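PDB 3FI9: malate dehydrogenase from Porphyromonas gingivalis, which probably acts as an NAD-dependent malate dehydrogenase, interconverting malate and oxaloacetate. Local coordinates for residues T132-L137 with H272-M277; K312-V317 with P324-W329. All blocks are in the same frame, centred on the assembly; numbering follows the deposited sequence.

Interaction 1: residues T132-L137 with H272-M277; sequences TGLVTL and HIMMAM
Met274 of the strand reaches over to helix 132-137 and lays its thioether along the backbone of Gly133 and Leu134. The chain is bent at chi2 (-89°) and again at chi3, which curls SD and CE down onto the helix. SD comes to 4.0 Å from Leu134 CA, and the methyl CE ends 3.9 Å from Gly133 C. Glycine suits this turn because, lacking a side chain, it leaves the helix backbone accessible to the methyl. Leu134 points at the strand too; with CG anti to the backbone N (chi1 173°), its branch passes beside Met274, CD1 lying 3.9 Å from Met274 CG. A flexible, unbranched methionine can follow this relief closely. One turn on, the packing is looser: Leu137 CD2 stands 4.3 Å from Met274 SD. The partly exposed end lies at His272, which together with Ile273 faces Val265 in a G1 beta bulge. All touching residues are buried, and the grip is apolar. Helix and strand axes approach to 8.2 Å with 134° between their directions; beyond Met274 the strand leaves the helix. Strand 273-277 hydrogen-bonds to strand 261-267 and is the last of the sheet within this chain; Ile273 and Met275 turn to helix 297-319, while Val135, on the far side of helix 129-140, packs against helix 94-115.

Interaction 2: residues K312-V317 with P324-W329; sequences KLRDEV and PAIADW
Ile326 sets its CD1 methyl over the middle of one face of the Arg314 guanidinium, 3.6 Å from CZ, the two side chains meeting at about a right angle. Beside this, Trp329 CH2 comes to 4.4 Å from Arg314 CD, an oblique and looser touch. Arg314 leaves the helix with CG anti to its own N (chi1 175°) and bends at chi3, which turns the flat group against the isoleucine. Its neighbour Asp315 fixes the rotation: NE and NH2 both grip OD1, at 3.0 and 3.1 Å respectively, from the same face of the carboxylate and nearly in the guanidinium plane. NH1 is taken by the backbone O of His272. On the other segment, a short 3-10 turn presents Ile326, whose CG1 also lies over the Trp329 ring, offset toward its rim. The indole is held by NE1, which donates to Pro324 O (2.9 Å), and by an edge-to-face stack with His272. Arginine suits such a place because its rim can satisfy polar partners while its flat face accepts an aliphatic group. Ile326 therefore probably shelters the Arg314-Asp315 salt bridge on one side, which would strengthen it, although the exposed aspartate should keep some solvent screening.

In the fold
From the N terminus, the chain builds most of the parallel strands before it reaches helix 129-140, and interaction 1 closes when strand 273-277 comes back to that helix, 135 residues later. This long-range contact ties the nucleotide-binding part to the C-terminal alpha/beta part. Interaction 2 opens afterward and closes a short return of the C-terminal tail onto helix 297-319, with six residues between its segments. The two are therefore in series, neither nested nor crossed. They nevertheless meet in space: Leu134 CD2 packs 4.0 Å from Trp329 CH2, and His272 rests on Ile326, so the modelled C-terminal end meets helix 129-140, helix 297-319 and the corner at His272.

Interaction 1: residues T132-L137 with H272-M277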
# COMPACT_ATOMS: atom_id res chain seq x y z
N THR A 132 -18.66 -2.65 -17.93
CA THR A 132 -17.65 -1.59 -18.10
C THR A 132 -16.46 -2.06 -18.90
O THR A 132 -15.93 -1.34 -19.78
CB THR A 132 -17.19 -1.02 -16.74
OG1 THR A 132 -16.69 -2.08 -15.90
CG2 THR A 132 -18.38 -0.36 -16.04
N GLY A 133 -15.99 -3.26 -18.59
CA GLY A 133 -14.93 -3.81 -19.37
C GLY A 133 -15.33 -4.02 -20.83
O GLY A 133 -14.51 -3.77 -21.73
N LEU A 134 -16.56 -4.49 -21.09
CA LEU A 134 -16.94 -4.77 -22.51
C LEU A 134 -17.11 -3.46 -23.30
O LEU A 134 -16.71 -3.33 -24.46
CB LEU A 134 -18.23 -5.60 -22.55
CG LEU A 134 -18.91 -5.88 -23.89
CD1 LEU A 134 -17.99 -6.68 -24.77
CD2 LEU A 134 -20.23 -6.68 -23.67
N VAL A 135 -17.70 -2.47 -22.65
CA VAL A 135 -17.91 -1.17 -23.29
C VAL A 135 -16.57 -0.52 -23.56
O VAL A 135 -16.32 0.02 -24.65
CB VAL A 135 -18.71 -0.23 -22.37
CG1 VAL A 135 -18.64 1.20 -22.89
CG2 VAL A 135 -20.18 -0.71 -22.25
N THR A 136 -15.67 -0.57 -22.58
CA THR A 136 -14.34 -0.02 -22.87
C THR A 136 -13.67 -0.68 -24.05
O THR A 136 -13.10 0.01 -24.90
CB THR A 136 -13.40 -0.04 -21.63
OG1 THR A 136 -13.91 0.83 -20.64
CG2 THR A 136 -12.00 0.46 -22.00
N LEU A 137 -13.66 -2.03 -24.09
CA LEU A 137 -13.09 -2.76 -25.22
C LEU A 137 -13.68 -2.28 -26.56
O LEU A 137 -12.95 -1.98 -27.51
CB LEU A 137 -13.36 -4.27 -25.05
CG LEU A 137 -12.85 -5.21 -26.13
CD1 LEU A 137 -11.37 -4.93 -26.48
CD2 LEU A 137 -13.13 -6.72 -25.82
N HIS A 272 -20.44 -13.44 -27.15
CA HIS A 272 -20.47 -11.94 -27.06
C HIS A 272 -20.58 -11.40 -25.66
O HIS A 272 -21.55 -10.72 -25.30
CB HIS A 272 -21.65 -11.39 -27.88
CG HIS A 272 -21.57 -11.75 -29.32
ND1 HIS A 272 -22.51 -12.55 -29.94
CD2 HIS A 272 -20.62 -11.49 -30.25
CE1 HIS A 272 -22.16 -12.74 -31.20
NE2 HIS A 272 -21.02 -12.11 -31.42
N ILE A 273 -19.58 -11.70 -24.83
CA ILE A 273 -19.70 -11.36 -23.42
C ILE A 273 -18.35 -11.14 -22.79
O ILE A 273 -17.31 -11.53 -23.38
CB ILE A 273 -20.45 -12.51 -22.65
CG1 ILE A 273 -21.04 -12.00 -21.35
CG2 ILE A 273 -19.53 -13.74 -22.46
CD1 ILE A 273 -22.28 -11.09 -21.58
N MET A 274 -18.31 -10.52 -21.61
CA MET A 274 -17.05 -10.52 -20.81
C MET A 274 -17.37 -11.28 -19.52
O MET A 274 -18.36 -10.94 -18.85
CB MET A 274 -16.67 -9.11 -20.37
CG MET A 274 -16.53 -8.08 -21.46
SD MET A 274 -14.82 -8.08 -22.10
CE MET A 274 -14.00 -7.64 -20.55
N MET A 275 -16.53 -12.26 -19.18
CA MET A 275 -16.74 -13.12 -18.00
C MET A 275 -15.40 -13.37 -17.33
O MET A 275 -14.39 -13.38 -18.01
CB MET A 275 -17.25 -14.52 -18.44
CG MET A 275 -18.73 -14.59 -18.62
SD MET A 275 -19.30 -16.29 -18.75
CE MET A 275 -18.31 -16.85 -20.07
N ALA A 276 -15.42 -13.63 -16.01
CA ALA A 276 -14.27 -14.19 -15.28
C ALA A 276 -14.01 -15.59 -15.83
O ALA A 276 -14.94 -16.40 -15.91
CB ALA A 276 -14.56 -14.27 -13.74
N MET A 277 -12.77 -15.83 -16.24
CA MET A 277 -12.40 -17.04 -16.95
C MET A 277 -11.07 -17.57 -16.43
O MET A 277 -10.38 -16.90 -15.66
CB MET A 277 -12.30 -16.75 -18.46
CG MET A 277 -13.64 -16.61 -19.18
SD MET A 277 -14.34 -18.26 -19.69
CE MET A 277 -14.93 -18.86 -18.15

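Interaction 2: residues K312-V317 with P324-W329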
# COMPACT_ATOMS: atom_id res chain seq x y z
N LYS A 312 -28.31 -10.81 -20.17
CA LYS A 312 -29.40 -9.86 -19.97
C LYS A 312 -28.96 -8.43 -19.67
O LYS A 312 -29.56 -7.47 -20.18
CB LYS A 312 -30.38 -10.35 -18.90
CG LYS A 312 -31.22 -11.50 -19.43
CD LYS A 312 -32.03 -12.14 -18.32
CE LYS A 312 -32.73 -11.10 -17.50
NZ LYS A 312 -33.91 -11.72 -16.81
N LEU A 313 -27.90 -8.28 -18.87
CA LEU A 313 -27.39 -6.94 -18.56
C LEU A 313 -26.76 -6.29 -19.81
O LEU A 313 -26.96 -5.11 -20.07
CB LEU A 313 -26.35 -6.99 -17.42
CG LEU A 313 -26.14 -5.67 -16.66
CD1 LEU A 313 -27.47 -5.23 -16.00
CD2 LEU A 313 -25.03 -5.76 -15.63
N ARG A 314 -25.99 -7.07 -20.56
CA ARG A 314 -25.44 -6.60 -21.82
C ARG A 314 -26.55 -6.05 -22.72
O ARG A 314 -26.40 -4.99 -23.29
CB ARG A 314 -24.72 -7.72 -22.55
CG ARG A 314 -24.22 -7.38 -23.94
CD ARG A 314 -24.05 -8.68 -24.75
NE ARG A 314 -25.34 -9.38 -24.94
CZ ARG A 314 -25.46 -10.68 -25.20
NH1 ARG A 314 -24.38 -11.42 -25.31
NH2 ARG A 314 -26.66 -11.24 -25.35
N ASP A 315 -27.67 -6.77 -22.81
CA ASP A 315 -28.76 -6.36 -23.70
C ASP A 315 -29.47 -5.07 -23.22
O ASP A 315 -29.89 -4.25 -24.05
CB ASP A 315 -29.76 -7.50 -23.91
CG ASP A 315 -29.19 -8.67 -24.70
OD1 ASP A 315 -28.17 -8.53 -25.45
OD2 ASP A 315 -29.78 -9.77 -24.56
N GLU A 316 -29.58 -4.86 -21.92
CA GLU A 316 -30.00 -3.56 -21.40
C GLU A 316 -29.15 -2.41 -21.93
O GLU A 316 -29.66 -1.37 -22.37
CB GLU A 316 -29.91 -3.50 -19.87
CG GLU A 316 -31.11 -4.00 -19.11
CD GLU A 316 -31.03 -3.65 -17.64
OE1 GLU A 316 -30.96 -4.59 -16.83
OE2 GLU A 316 -31.05 -2.43 -17.29
N VAL A 317 -27.83 -2.57 -21.86
CA VAL A 317 -26.93 -1.51 -22.29
C VAL A 317 -26.92 -1.33 -23.82
O VAL A 317 -26.63 -0.23 -24.33
CB VAL A 317 -25.53 -1.73 -21.66
CG1 VAL A 317 -24.53 -0.61 -22.08
CG2 VAL A 317 -25.67 -1.78 -20.12
N PRO A 324 -23.24 -1.11 -29.26
CA PRO A 324 -23.93 -1.29 -30.54
C PRO A 324 -24.61 -2.64 -30.62
O PRO A 324 -24.27 -3.56 -29.85
CB PRO A 324 -22.79 -1.25 -31.57
CG PRO A 324 -21.57 -0.78 -30.82
CD PRO A 324 -21.78 -1.23 -29.39
N ALA A 325 -25.59 -2.77 -31.53
CA ALA A 325 -26.17 -4.07 -31.87
C ALA A 325 -25.10 -5.12 -32.03
O ALA A 325 -24.06 -4.89 -32.68
CB ALA A 325 -27.00 -3.98 -33.16
N ILE A 326 -25.34 -6.30 -31.50
CA ILE A 326 -24.30 -7.31 -31.60
C ILE A 326 -23.93 -7.54 -33.08
O ILE A 326 -22.76 -7.67 -33.42
CB ILE A 326 -24.72 -8.61 -30.90
CG1 ILE A 326 -24.51 -8.46 -29.40
CG2 ILE A 326 -23.97 -9.80 -31.44
CD1 ILE A 326 -25.27 -9.50 -28.60
N ALA A 327 -24.94 -7.51 -33.95
CA ALA A 327 -24.73 -7.75 -35.37
C ALA A 327 -23.75 -6.75 -36.01
O ALA A 327 -23.18 -7.02 -37.07
CB ALA A 327 -26.07 -7.70 -36.08
N ASP A 328 -23.55 -5.62 -35.34
CA ASP A 328 -22.70 -4.56 -35.84
C ASP A 328 -21.25 -4.59 -35.30
O ASP A 328 -20.41 -3.83 -35.77
CB ASP A 328 -23.37 -3.19 -35.61
CG ASP A 328 -24.63 -3.00 -36.46
OD1 ASP A 328 -24.69 -3.58 -37.56
OD2 ASP A 328 -25.56 -2.27 -36.05
N TRP A 329 -20.96 -5.46 -34.33
CA TRP A 329 -19.63 -5.46 -33.73
C TRP A 329 -18.56 -5.73 -34.79
O TRP A 329 -18.75 -6.60 -35.67
CB TRP A 329 -19.53 -6.50 -32.60
CG TRP A 329 -20.35 -6.16 -31.37
CD1 TRP A 329 -21.30 -5.19 -31.26
CD2 TRP A 329 -20.32 -6.83 -30.11
NE1 TRP A 329 -21.84 -5.19 -29.99
CE2 TRP A 329 -21.25 -6.20 -29.27
CE3 TRP A 329 -19.59 -7.90 -29.61
CZ2 TRP A 329 -21.48 -6.61 -27.95
CZ3 TRP A 329 -19.80 -8.30 -28.30
CH2 TRP A 329 -20.73 -7.66 -27.49